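Local coordinates for amino acid adenylation domain-containing protein (Bacillus stratosphericus LAMA 585, PDB 6ULX) that probably activates an alpha-keto acid by adenylation with ATP, and is bound here to a 4-methyl-2-oxopentanoyl adenylate, at residues A[124-129]-A[146-151]; A[262-267]-A[289-294]; A[378-383]-A[450-455]. All blocks are in the same frame, centred on the assembly; numbering follows the deposited sequence.

Contact 1. Residues A[124-129]-A[146-151]; sequences PLILTD and DQLRVA
I126 and V150 pair side by side in parallel strands, with L127 and A151 as the next pair, and three backbone bonds zip them together. I126 N gives its hydrogen to R149 O at 2.9 Å and I126 O takes one from A151 N; T128 N then closes on A151 O. Packing is tightest on the two faces of this ladder. On one, L125 reaches across strand 150-152 with CG anti to its own N (chi1 166°), which lays CD1 against R149 O at 3.5 Å and A151 CB at 4.0 Å; L127 CD1 comes to the same methyl. On the other, I126 CD1 presses on L148 CD1 at only 3.3 Å, and V150 CG1 meets T128 OG1 at 3.6 Å, a hydroxyl buried here without a polar partner. This is the edge of the mixed sheet of the adenylation fold: 150-152 is its outermost strand, 125-128 the next one in, and helix 130-136 covers I126, T128 and V150. Toward solvent the fit relaxes. The chain before R149 splays away from P124, and a water fills in, donating to P124 O at 2.6 Å and accepting from R149 N at 3.0 Å. The exposed R149 bends at chi2 and chi3 until one guanidinium face lies over L125 CB, about 4.2 Å from its plane, while NH1 makes a weak bond to L63 O.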
loop_
_atom_site.group_PDB
_atom_site.type_symbol
_atom_site.label_atom_id
_atom_site.label_comp_id
_atom_site.label_asym_id
_atom_site.label_seq_id
_atom_site.Cartn_x
_atom_site.Cartn_y
_atom_site.Cartn_z
ATOM N N PRO A 124 21.343 -15.077 -0.797
ATOM C CA PRO A 124 21.970 -13.951 -1.500
ATOM C C PRO A 124 22.761 -13.068 -0.551
ATOM O O PRO A 124 22.602 -13.111 0.670
ATOM C CB PRO A 124 20.781 -13.189 -2.098
ATOM C CG PRO A 124 19.648 -13.499 -1.162
ATOM C CD PRO A 124 19.879 -14.925 -0.692
ATOM N N LEU A 125 23.634 -12.254 -1.145
ATOM C CA LEU A 125 24.356 -11.246 -0.377
ATOM C C LEU A 125 23.375 -10.271 0.255
ATOM O O LEU A 125 22.452 -9.785 -0.405
ATOM C CB LEU A 125 25.337 -10.500 -1.278
ATOM C CG LEU A 125 25.923 -9.198 -0.723
ATOM C CD1 LEU A 125 26.732 -9.441 0.536
ATOM C CD2 LEU A 125 26.783 -8.512 -1.785
ATOM N N ILE A 126 23.570 -9.987 1.536
ATOM C CA ILE A 126 22.781 -8.991 2.255
ATOM C C ILE A 126 23.543 -7.671 2.234
ATOM O O ILE A 126 24.675 -7.590 2.726
ATOM C CB ILE A 126 22.491 -9.439 3.696
ATOM C CG1 ILE A 126 21.692 -10.745 3.692
ATOM C CG2 ILE A 126 21.737 -8.349 4.441
ATOM C CD1 ILE A 126 21.479 -11.346 5.067
ATOM N N LEU A 127 22.930 -6.641 1.661
ATOM C CA LEU A 127 23.520 -5.311 1.557
ATOM C C LEU A 127 22.869 -4.410 2.600
ATOM O O LEU A 127 21.637 -4.372 2.710
ATOM C CB LEU A 127 23.324 -4.756 0.151
ATOM C CG LEU A 127 24.247 -3.639 -0.318
ATOM C CD1 LEU A 127 25.708 -4.014 -0.179
ATOM C CD2 LEU A 127 23.921 -3.298 -1.772
ATOM N N THR A 128 23.697 -3.696 3.366
ATOM C CA THR A 128 23.256 -3.063 4.603
ATOM C C THR A 128 23.937 -1.708 4.769
ATOM O O THR A 128 24.778 -1.304 3.960
ATOM C CB THR A 128 23.561 -3.978 5.801
ATOM O OG1 THR A 128 23.162 -5.322 5.489
ATOM C CG2 THR A 128 22.835 -3.523 7.056
ATOM N N ASP A 129 23.542 -1.002 5.825
ATOM C CA ASP A 129 24.156 0.250 6.235
ATOM C C ASP A 129 25.212 -0.006 7.305
ATOM O O ASP A 129 25.268 -1.074 7.920
ATOM C CB ASP A 129 23.106 1.214 6.787
ATOM C CG ASP A 129 22.193 1.755 5.716
ATOM O OD1 ASP A 129 22.700 2.072 4.619
ATOM O OD2 ASP A 129 20.973 1.860 5.969
ATOM N N ASP A 146 26.023 -20.687 8.627
ATOM C CA ASP A 146 27.358 -20.206 8.303
ATOM C C ASP A 146 27.456 -19.708 6.866
ATOM O O ASP A 146 28.561 -19.429 6.389
ATOM C CB ASP A 146 28.391 -21.307 8.548
ATOM C CG ASP A 146 28.595 -21.595 10.021
ATOM O OD1 ASP A 146 28.692 -20.630 10.809
ATOM O OD2 ASP A 146 28.653 -22.787 10.396
ATOM N N GLN A 147 26.328 -19.598 6.167
ATOM C CA GLN A 147 26.285 -19.065 4.812
ATOM C C GLN A 147 25.920 -17.587 4.769
ATOM O O GLN A 147 25.836 -17.014 3.679
ATOM C CB GLN A 147 25.286 -19.865 3.970
ATOM C CG GLN A 147 25.804 -21.211 3.500
ATOM C CD GLN A 147 26.735 -21.092 2.309
ATOM O OE1 GLN A 147 26.311 -20.727 1.210
ATOM N NE2 GLN A 147 28.010 -21.396 2.520
ATOM N N LEU A 148 25.697 -16.961 5.922
ATOM C CA LEU A 148 25.320 -15.553 5.950
ATOM C C LEU A 148 26.454 -14.693 5.406
ATOM O O LEU A 148 27.618 -14.872 5.774
ATOM C CB LEU A 148 24.968 -15.133 7.373
ATOM C CG LEU A 148 24.288 -13.773 7.535
ATOM C CD1 LEU A 148 22.987 -13.723 6.748
ATOM C CD2 LEU A 148 24.032 -13.473 9.004
ATOM N N ARG A 149 26.108 -13.760 4.524
ATOM C CA ARG A 149 27.082 -12.895 3.864
ATOM C C ARG A 149 26.544 -11.473 3.879
ATOM O O ARG A 149 25.490 -11.202 3.295
ATOM C CB ARG A 149 27.349 -13.365 2.432
ATOM C CG ARG A 149 28.474 -12.633 1.724
ATOM C CD ARG A 149 29.184 -13.541 0.718
ATOM N NE ARG A 149 28.297 -13.999 -0.350
ATOM C CZ ARG A 149 28.295 -13.514 -1.590
ATOM N NH1 ARG A 149 29.138 -12.551 -1.944
ATOM N NH2 ARG A 149 27.446 -14.000 -2.483
ATOM N N VAL A 150 27.264 -10.570 4.547
ATOM C CA VAL A 150 26.808 -9.203 4.765
ATOM C C VAL A 150 27.874 -8.230 4.284
ATOM O O VAL A 150 29.072 -8.527 4.308
ATOM C CB VAL A 150 26.476 -8.949 6.255
ATOM C CG1 VAL A 150 25.835 -7.585 6.438
ATOM C CG2 VAL A 150 25.572 -10.053 6.796
ATOM N N ALA A 151 27.427 -7.056 3.844
ATOM C CA ALA A 151 28.329 -6.024 3.353
ATOM C C ALA A 151 27.636 -4.673 3.463
ATOM O O ALA A 151 26.431 -4.566 3.214
ATOM C CB ALA A 151 28.747 -6.290 1.902
HETATM O O HOH W 1 23.793 -14.199 2.692
#

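Contact 2. Residues A[262-267]-A[289-294]; sequences RYRATK and SWDLSA
R264 lays its guanidinium along the loop 289-294 and presents its edge to D291 and S293 and one face to A294. The salt bridge joins R264 NH1 to D291 OD2 at 2.8 Å, yet the two flat groups are far from coplanar: the carboxylate plane is turned 68° from the guanidinium, so this is not a flat, two-pronged pair. S293 OG also lies near the guanidinium plane, where R264 NH2 makes a weak bond to it at 3.4 Å. Over one face sits A294 CB, about 3.4 Å above the plane and displaced toward the rim. R264 gets there by bending at both chi2 (-73°) and chi3 (-59°), which folds the chain back over A294.

D291 is held in turn from within its own loop. Its OD1 accepts from S293 OG at 2.7 Å and from S293 N at 3.2 Å, both on the same face of the carboxylate; the second bond makes an Asx turn. OD1 is thus held by S293, while OD2 makes the closest approach to R264 NH1. A294 CB also packs on the carbonyls R264 O and A265 O, and T266 CA sends a CH...O contact to A294 O at 3.4 Å.

R264, with positive phi, is the first residue to leave helix 255-263, in a Schellman motif, and D291 N bonds to D261 in the last turn of that helix. Beyond the contact, T266 OG1 bonds to V214 N of strand 214-217, and both chain segments run on into neighbouring parallel strands, 267-270 and 297-300.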
loop_
_atom_site.group_PDB
_atom_site.type_symbol
_atom_site.label_atom_id
_atom_site.label_comp_id
_atom_site.label_asym_id
_atom_site.label_seq_id
_atom_site.Cartn_x
_atom_site.Cartn_y
_atom_site.Cartn_z
ATOM N N ARG A 262 8.600 23.392 4.608
ATOM C CA ARG A 262 10.030 23.661 4.502
ATOM C C ARG A 262 10.525 23.560 3.068
ATOM O O ARG A 262 11.320 24.397 2.619
ATOM C CB ARG A 262 10.783 22.685 5.407
ATOM C CG ARG A 262 12.286 22.824 5.438
ATOM C CD ARG A 262 12.829 21.982 6.593
ATOM N NE ARG A 262 14.132 21.391 6.315
ATOM C CZ ARG A 262 14.637 20.357 6.985
ATOM N NH1 ARG A 262 13.940 19.793 7.966
ATOM N NH2 ARG A 262 15.833 19.881 6.673
ATOM N N TYR A 263 10.064 22.553 2.329
ATOM C CA TYR A 263 10.543 22.300 0.976
ATOM C C TYR A 263 9.537 22.692 -0.096
ATOM O O TYR A 263 9.776 22.428 -1.278
ATOM C CB TYR A 263 10.917 20.823 0.818
ATOM C CG TYR A 263 12.117 20.414 1.642
ATOM C CD1 TYR A 263 13.406 20.656 1.185
ATOM C CD2 TYR A 263 11.962 19.797 2.876
ATOM C CE1 TYR A 263 14.506 20.290 1.931
ATOM C CE2 TYR A 263 13.056 19.428 3.627
ATOM C CZ TYR A 263 14.327 19.682 3.151
ATOM O OH TYR A 263 15.422 19.316 3.901
ATOM N N ARG A 264 8.424 23.319 0.277
ATOM C CA ARG A 264 7.411 23.742 -0.689
ATOM C C ARG A 264 7.001 22.580 -1.589
ATOM O O ARG A 264 6.879 22.717 -2.810
ATOM C CB ARG A 264 7.916 24.921 -1.527
ATOM C CG ARG A 264 8.218 26.186 -0.726
ATOM C CD ARG A 264 6.936 26.882 -0.271
ATOM N NE ARG A 264 6.086 27.263 -1.399
ATOM C CZ ARG A 264 4.919 27.887 -1.284
ATOM N NH1 ARG A 264 4.452 28.208 -0.084
ATOM N NH2 ARG A 264 4.213 28.187 -2.369
ATOM N N ALA A 265 6.791 21.417 -0.976
ATOM C CA ALA A 265 6.451 20.222 -1.737
ATOM C C ALA A 265 5.131 20.405 -2.475
ATOM O O ALA A 265 4.222 21.098 -2.012
ATOM C CB ALA A 265 6.368 19.011 -0.809
ATOM N N THR A 266 5.038 19.776 -3.647
ATOM C CA THR A 266 3.821 19.806 -4.443
ATOM C C THR A 266 3.057 18.487 -4.435
ATOM O O THR A 266 1.875 18.477 -4.799
ATOM C CB THR A 266 4.136 20.173 -5.900
ATOM O OG1 THR A 266 4.870 19.106 -6.519
ATOM C CG2 THR A 266 4.953 21.458 -5.965
ATOM N N LYS A 267 3.690 17.387 -4.041
ATOM C CA LYS A 267 3.007 16.102 -4.001
ATOM C C LYS A 267 3.611 15.229 -2.911
ATOM O O LYS A 267 4.816 15.271 -2.654
ATOM C CB LYS A 267 3.077 15.383 -5.353
ATOM C CG LYS A 267 4.474 14.960 -5.777
ATOM C CD LYS A 267 4.429 14.265 -7.137
ATOM C CE LYS A 267 5.775 13.662 -7.502
ATOM N NZ LYS A 267 5.718 12.924 -8.795
ATOM N N SER A 289 1.877 27.295 12.593
ATOM C CA SER A 289 1.819 28.070 11.358
ATOM C C SER A 289 2.571 27.324 10.267
ATOM O O SER A 289 3.760 27.030 10.422
ATOM C CB SER A 289 2.412 29.471 11.556
ATOM O OG SER A 289 2.402 30.196 10.341
ATOM N N TRP A 290 1.877 27.025 9.170
ATOM C CA TRP A 290 2.482 26.378 8.020
ATOM C C TRP A 290 1.946 27.017 6.747
ATOM O O TRP A 290 0.802 27.481 6.698
ATOM C CB TRP A 290 2.192 24.865 7.992
ATOM C CG TRP A 290 2.838 24.095 9.093
ATOM C CD1 TRP A 290 4.090 23.560 9.092
ATOM C CD2 TRP A 290 2.259 23.764 10.360
ATOM N NE1 TRP A 290 4.330 22.916 10.284
ATOM C CE2 TRP A 290 3.221 23.028 11.079
ATOM C CE3 TRP A 290 1.020 24.020 10.956
ATOM C CZ2 TRP A 290 2.985 22.543 12.363
ATOM C CZ3 TRP A 290 0.785 23.535 12.235
ATOM C CH2 TRP A 290 1.761 22.805 12.922
ATOM N N ASP A 291 2.783 27.027 5.714
ATOM C CA ASP A 291 2.392 27.472 4.377
ATOM C C ASP A 291 2.380 26.238 3.471
ATOM O O ASP A 291 3.425 25.804 2.978
ATOM C CB ASP A 291 3.342 28.542 3.849
ATOM C CG ASP A 291 2.921 29.065 2.486
ATOM O OD1 ASP A 291 1.867 28.630 1.973
ATOM O OD2 ASP A 291 3.641 29.914 1.923
ATOM N N LEU A 292 1.192 25.674 3.264
ATOM C CA LEU A 292 1.013 24.487 2.441
ATOM C C LEU A 292 0.411 24.814 1.082
ATOM O O LEU A 292 -0.167 23.931 0.437
ATOM C CB LEU A 292 0.139 23.473 3.181
ATOM C CG LEU A 292 0.572 23.125 4.606
ATOM C CD1 LEU A 292 -0.460 22.233 5.282
ATOM C CD2 LEU A 292 1.946 22.462 4.617
ATOM N N SER A 293 0.533 26.067 0.639
ATOM C CA SER A 293 -0.117 26.487 -0.596
ATOM C C SER A 293 0.491 25.832 -1.828
ATOM O O SER A 293 -0.125 25.866 -2.894
ATOM C CB SER A 293 -0.039 28.013 -0.731
ATOM O OG SER A 293 1.302 28.453 -0.688
ATOM N N ALA A 294 1.681 25.243 -1.712
ATOM C CA ALA A 294 2.312 24.592 -2.851
ATOM C C ALA A 294 1.797 23.174 -3.084
ATOM O O ALA A 294 1.916 22.661 -4.202
ATOM C CB ALA A 294 3.831 24.547 -2.659
#

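Contact 3. Residues A[378-383]-A[450-455]; sequences VSFTEL and RLTLTG. With QA7 (5'-O-{(S)-hydroxy[(4-methyl-2-oxopentanoyl)oxy]phosphoryl}adenosine), chain B.
Strand 378-381 and strand 450-455 cross at 129° between their directions, and the backbones of the two segments join through L383 N to L451 O at 2.8 Å. Where they diverge, a water bridges T381 O and L453 O. F380, with CG anti to its carbonyl carbon (chi1 -52°), offers one ring face to T454 CG2, a CH-pi contact 3.8 Å from the centroid and over the centre of the face, while T452 CG2 packs on F380 CB. At T454 and G455 a classic beta bulge, opposite L443, interrupts the pairing with strand 438-447. E382 stretches out beyond CG to R450: NE donates to OE2 at 3.1 Å in a nearly straight bond of a salt bridge. The oxygen lies nearly in the guanidinium plane, but NE meets it from above the carboxylate plane, the two planes standing 82° apart. A second water donates to E382 OE2 and R450 O and accepts from T452 OG1, tying the buried carboxylate to the edge strand. With an alanine in place of E382, R450 NE would probably lose this anionic mate and the water one of its acceptors. L383 CD1 abuts L453 CG at 3.9 Å. L383 and L453 both reach the adenine of the bound adenylate, L383 CD1 lying 3.5 Å from QA7 N24 and L453 CD1 3.7 Å from QA7 C21: a hydrophobic wall of the adenine pocket in an adenylate-forming enzyme.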
loop_
_atom_site.group_PDB
_atom_site.type_symbol
_atom_site.label_atom_id
_atom_site.label_comp_id
_atom_site.label_asym_id
_atom_site.label_seq_id
_atom_site.Cartn_x
_atom_site.Cartn_y
_atom_site.Cartn_z
ATOM N N VAL A 378 -23.993 2.773 4.695
ATOM C CA VAL A 378 -22.542 2.649 4.658
ATOM C C VAL A 378 -22.015 3.553 3.556
ATOM O O VAL A 378 -22.627 3.667 2.487
ATOM C CB VAL A 378 -22.090 1.193 4.425
ATOM C CG1 VAL A 378 -22.355 0.355 5.668
ATOM C CG2 VAL A 378 -22.798 0.601 3.213
ATOM N N SER A 379 -20.880 4.196 3.815
ATOM C CA SER A 379 -20.254 5.113 2.875
ATOM C C SER A 379 -18.880 4.592 2.485
ATOM O O SER A 379 -18.123 4.115 3.335
ATOM C CB SER A 379 -20.135 6.515 3.476
ATOM O OG SER A 379 -21.412 7.077 3.721
ATOM N N PHE A 380 -18.567 4.677 1.194
ATOM C CA PHE A 380 -17.289 4.235 0.662
ATOM C C PHE A 380 -16.656 5.369 -0.126
ATOM O O PHE A 380 -17.356 6.148 -0.782
ATOM C CB PHE A 380 -17.442 3.012 -0.248
ATOM C CG PHE A 380 -18.204 1.882 0.375
ATOM C CD1 PHE A 380 -17.594 1.039 1.281
ATOM C CD2 PHE A 380 -19.531 1.664 0.046
ATOM C CE1 PHE A 380 -18.295 -0.007 1.856
ATOM C CE2 PHE A 380 -20.240 0.622 0.613
ATOM C CZ PHE A 380 -19.620 -0.218 1.519
ATOM N N THR A 381 -15.332 5.460 -0.070
ATOM C CA THR A 381 -14.589 6.422 -0.865
ATOM C C THR A 381 -14.312 5.832 -2.244
ATOM O O THR A 381 -13.740 4.741 -2.355
ATOM C CB THR A 381 -13.272 6.799 -0.184
ATOM O OG1 THR A 381 -13.530 7.253 1.150
ATOM C CG2 THR A 381 -12.569 7.901 -0.966
ATOM N N GLU A 382 -14.723 6.547 -3.286
ATOM C CA GLU A 382 -14.388 6.130 -4.640
ATOM C C GLU A 382 -12.885 6.273 -4.867
ATOM O O GLU A 382 -12.259 7.234 -4.410
ATOM C CB GLU A 382 -15.157 6.959 -5.663
ATOM C CG GLU A 382 -16.623 6.600 -5.766
ATOM C CD GLU A 382 -17.326 7.349 -6.884
ATOM O OE1 GLU A 382 -17.479 8.582 -6.770
ATOM O OE2 GLU A 382 -17.713 6.702 -7.883
ATOM N N LEU A 383 -12.308 5.308 -5.578
ATOM C CA LEU A 383 -10.875 5.279 -5.828
ATOM C C LEU A 383 -10.516 5.628 -7.265
ATOM O O LEU A 383 -9.330 5.649 -7.601
ATOM C CB LEU A 383 -10.314 3.902 -5.460
ATOM C CG LEU A 383 -10.674 3.453 -4.044
ATOM C CD1 LEU A 383 -10.079 2.094 -3.712
ATOM C CD2 LEU A 383 -10.222 4.494 -3.012
ATOM N N ARG A 450 -15.564 3.883 -12.338
ATOM C CA ARG A 450 -14.685 4.168 -11.215
ATOM C C ARG A 450 -14.780 3.049 -10.188
ATOM O O ARG A 450 -15.875 2.582 -9.855
ATOM C CB ARG A 450 -15.048 5.509 -10.569
ATOM C CG ARG A 450 -14.879 6.699 -11.504
ATOM C CD ARG A 450 -15.129 8.016 -10.792
ATOM N NE ARG A 450 -16.520 8.163 -10.375
ATOM C CZ ARG A 450 -17.465 8.750 -11.108
ATOM N NH1 ARG A 450 -17.176 9.246 -12.306
ATOM N NH2 ARG A 450 -18.702 8.839 -10.639
ATOM N N LEU A 451 -13.624 2.613 -9.696
ATOM C CA LEU A 451 -13.572 1.498 -8.763
ATOM C C LEU A 451 -13.806 1.968 -7.331
ATOM O O LEU A 451 -13.422 3.075 -6.944
ATOM C CB LEU A 451 -12.215 0.793 -8.850
ATOM C CG LEU A 451 -11.981 -0.367 -7.881
ATOM C CD1 LEU A 451 -12.946 -1.516 -8.170
ATOM C CD2 LEU A 451 -10.535 -0.845 -7.960
ATOM N N THR A 452 -14.445 1.105 -6.545
ATOM C CA THR A 452 -14.650 1.335 -5.119
ATOM C C THR A 452 -14.516 -0.002 -4.407
ATOM O O THR A 452 -15.233 -0.947 -4.733
ATOM C CB THR A 452 -16.023 1.957 -4.834
ATOM O OG1 THR A 452 -16.087 3.267 -5.404
ATOM C CG2 THR A 452 -16.267 2.041 -3.334
ATOM N N LEU A 453 -13.602 -0.082 -3.445
ATOM C CA LEU A 453 -13.388 -1.308 -2.690
ATOM C C LEU A 453 -14.285 -1.330 -1.457
ATOM O O LEU A 453 -14.541 -0.293 -0.838
ATOM C CB LEU A 453 -11.924 -1.437 -2.273
ATOM C CG LEU A 453 -10.910 -1.706 -3.383
ATOM C CD1 LEU A 453 -9.526 -1.939 -2.776
ATOM C CD2 LEU A 453 -11.315 -2.879 -4.249
ATOM N N THR A 454 -14.756 -2.523 -1.107
ATOM C CA THR A 454 -15.636 -2.712 0.041
ATOM C C THR A 454 -15.163 -3.784 1.011
ATOM O O THR A 454 -15.652 -3.810 2.146
ATOM C CB THR A 454 -17.055 -3.074 -0.424
ATOM O OG1 THR A 454 -17.010 -4.280 -1.189
ATOM C CG2 THR A 454 -17.645 -1.961 -1.270
ATOM N N GLY A 455 -14.251 -4.664 0.614
ATOM C CA GLY A 455 -13.768 -5.681 1.521
ATOM C C GLY A 455 -12.745 -6.566 0.846
ATOM O O GLY A 455 -12.172 -6.206 -0.184
HETATM C C01 QA7 B . 0.485 2.148 -3.804
HETATM C C02 QA7 B . -0.987 1.775 -3.676
HETATM C C03 QA7 B . -1.785 3.062 -3.469
HETATM C C04 QA7 B . -1.216 0.734 -2.594
HETATM C C05 QA7 B . -0.375 -0.524 -2.833
HETATM C C06 QA7 B . -0.216 -1.552 -1.724
HETATM C C10 QA7 B . -2.225 -4.401 -1.517
HETATM C C11 QA7 B . -3.421 -4.493 -0.817
HETATM C C12 QA7 B . -4.682 -4.590 -1.802
HETATM C C13 QA7 B . -5.634 -4.217 -1.118
HETATM C C14 QA7 B . -5.006 -3.059 -0.076
HETATM C C16 QA7 B . -4.526 -0.941 -1.271
HETATM C C18 QA7 B . -6.376 0.152 -0.883
HETATM C C19 QA7 B . -7.475 1.049 -0.753
HETATM C C21 QA7 B . -8.609 -0.522 0.493
HETATM C C23 QA7 B . -6.478 -1.069 -0.280
HETATM N N15 QA7 B . -5.320 -1.735 -0.531
HETATM N N17 QA7 B . -5.166 0.219 -1.495
HETATM N N20 QA7 B . -8.553 0.683 -0.073
HETATM N N22 QA7 B . -7.609 -1.385 0.411
HETATM N N24 QA7 B . -7.418 2.348 -1.383
HETATM O O07 QA7 B . 0.617 -2.695 -1.879
HETATM O O09 QA7 B . -1.170 -4.408 -0.599
HETATM O O25 QA7 B . -3.727 -3.224 -0.036
HETATM O O26 QA7 B . -6.220 -5.279 -0.271
HETATM O O27 QA7 B . -4.829 -5.996 -2.317
HETATM O O28 QA7 B . 0.710 -5.336 -2.027
HETATM O O29 QA7 B . 1.310 -4.233 0.080
HETATM O O30 QA7 B . -0.825 -1.339 -0.727
HETATM O O31 QA7 B . 0.150 -0.686 -3.880
HETATM P P08 QA7 B . 0.386 -4.171 -1.111
HETATM O O HOH W 2 -12.898 2.220 -1.473
HETATM O O HOH W 3 -17.156 3.598 -7.677
#

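Overall arrangement
Contacts 1 and 3 are partly buried and contact 2 lies at the surface; none touches another, the nearest atoms of contacts 2 and 3 being about 16 Å apart. Each belongs to a different part of the fold. Contact 1 is a parallel strand pair at the edge of one mixed sheet, held by backbone bonds and aliphatic packing. Contact 2 joins the end of a helix to a loop, both leading into a second mixed sheet, through an arginine-aspartate salt bridge braced by an Asx turn. Contact 3, on the opposite side of the chain's centre from contact 1, joins strands of two antiparallel sheets by one backbone bond, a salt bridge, waters, and apolar and CH-pi packing, and it alone meets the adenylate.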